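Local coordinates for assembly chaperone of ribosomal protein L4 (Acl4) (Chaetomium thermophilum, PDB 5TQB) that probably shields newly made ribosomal protein L4 as its dedicated assembly chaperone, using a helical scaffold with tetratricopeptide repeat character, at residues 321-324 with 325-328. Sequence-based numbering, arbitrary orientation.
Sequences GEHA and KELI
Leu327 lays its CD1 methyl over one face of the His323 ring, 3.9 Å from the centroid and 16° off the ring normal, a CH-pi contact between residues four apart on one helix. His323 holds CG anti to its own backbone N (chi1 -169°), which carries the imidazole across the Leu327 side chain to meet that methyl. At the ring's edge, near its plane, the Glu326 carboxylate approaches loosely, OE2 lying 4.2 Å from His323 CD2; OE2 also makes a long, weak ion pair with a basic side chain of another protein's chain. ND1 is hydrogen-bonded to Tyr266 OH, which together with the methyl over the face helps set the turn of the ring; an alanine here would probably leave that hydroxyl without its mate and bare one side of Leu327. On another side of the helix, Glu322 and Lys325 run side by side, closing a long salt bridge of 3.6 Å from OE2 to NZ. Leu327 N to His323 O, at 2.9 Å, ties the backbones of the stacked pair. The whole exemplifies i to i+3 and i to i+4 side-chain pairing on an amphipathic helix whose buried side packs on helices 262-281 and 291-313 in the C-terminal part of the all-helical fold.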
loop_
_atom_site.group_PDB
_atom_site.type_symbol
_atom_site.label_atom_id
_atom_site.label_comp_id
_atom_site.label_asym_id
_atom_site.label_seq_id
_atom_site.Cartn_x
_atom_site.Cartn_y
_atom_site.Cartn_z
ATOM N N GLY B 321 -11.583 2.154 -19.528
ATOM C CA GLY B 321 -10.759 2.654 -20.609
ATOM C C GLY B 321 -11.518 3.596 -21.521
ATOM O O GLY B 321 -10.985 4.614 -21.959
ATOM N N GLU B 322 -12.768 3.265 -21.811
ATOM C CA GLU B 322 -13.568 4.106 -22.692
ATOM C C GLU B 322 -14.002 5.388 -21.993
ATOM O O GLU B 322 -14.123 6.429 -22.629
ATOM C CB GLU B 322 -14.783 3.343 -23.222
ATOM C CG GLU B 322 -14.426 2.102 -24.043
ATOM C CD GLU B 322 -13.430 2.385 -25.162
ATOM O OE1 GLU B 322 -13.521 3.460 -25.795
ATOM O OE2 GLU B 322 -12.550 1.531 -25.407
ATOM N N HIS B 323 -14.228 5.322 -20.686
ATOM C CA HIS B 323 -14.653 6.507 -19.950
ATOM C C HIS B 323 -13.528 7.530 -19.854
ATOM O O HIS B 323 -13.766 8.735 -19.946
ATOM C CB HIS B 323 -15.123 6.144 -18.547
ATOM C CG HIS B 323 -15.822 7.267 -17.845
ATOM N ND1 HIS B 323 -15.708 7.480 -16.489
ATOM C CD2 HIS B 323 -16.649 8.232 -18.313
ATOM C CE1 HIS B 323 -16.436 8.532 -16.150
ATOM N NE2 HIS B 323 -17.014 9.007 -17.239
ATOM N N ALA B 324 -12.307 7.044 -19.659
ATOM C CA ALA B 324 -11.147 7.918 -19.589
ATOM C C ALA B 324 -11.027 8.692 -20.895
ATOM O O ALA B 324 -10.729 9.888 -20.898
ATOM C CB ALA B 324 -9.889 7.108 -19.315
ATOM N N LYS B 325 -11.287 8.015 -22.009
ATOM C CA LYS B 325 -11.272 8.676 -23.308
ATOM C C LYS B 325 -12.338 9.771 -23.376
ATOM O O LYS B 325 -12.042 10.890 -23.793
ATOM C CB LYS B 325 -11.467 7.664 -24.437
ATOM C CG LYS B 325 -10.300 6.699 -24.601
ATOM C CD LYS B 325 -10.577 5.670 -25.684
ATOM C CE LYS B 325 -9.570 4.531 -25.640
ATOM N NZ LYS B 325 -9.830 3.520 -26.702
ATOM N N GLU B 326 -13.565 9.451 -22.957
ATOM C CA GLU B 326 -14.666 10.421 -22.971
ATOM C C GLU B 326 -14.294 11.672 -22.190
ATOM O O GLU B 326 -14.572 12.789 -22.624
ATOM C CB GLU B 326 -15.932 9.841 -22.337
ATOM C CG GLU B 326 -16.609 8.718 -23.096
ATOM C CD GLU B 326 -17.867 8.235 -22.386
ATOM O OE1 GLU B 326 -18.730 9.084 -22.074
ATOM O OE2 GLU B 326 -17.989 7.018 -22.124
ATOM N N LEU B 327 -13.673 11.468 -21.029
ATOM C CA LEU B 327 -13.305 12.569 -20.146
ATOM C C LEU B 327 -12.241 13.468 -20.771
ATOM O O LEU B 327 -12.309 14.690 -20.653
ATOM C CB LEU B 327 -12.825 12.028 -18.797
ATOM C CG LEU B 327 -13.908 11.382 -17.922
ATOM C CD1 LEU B 327 -13.292 10.573 -16.782
ATOM C CD2 LEU B 327 -14.869 12.440 -17.372
ATOM N N ILE B 328 -11.265 12.869 -21.443
ATOM C CA ILE B 328 -10.229 13.645 -22.110
ATOM C C ILE B 328 -10.840 14.459 -23.247
ATOM O O ILE B 328 -10.593 15.658 -23.359
ATOM C CB ILE B 328 -9.103 12.746 -22.647
ATOM C CG1 ILE B 328 -8.337 12.122 -21.478
ATOM C CG2 ILE B 328 -8.142 13.550 -23.514
ATOM C CD1 ILE B 328 -7.340 11.055 -21.874
#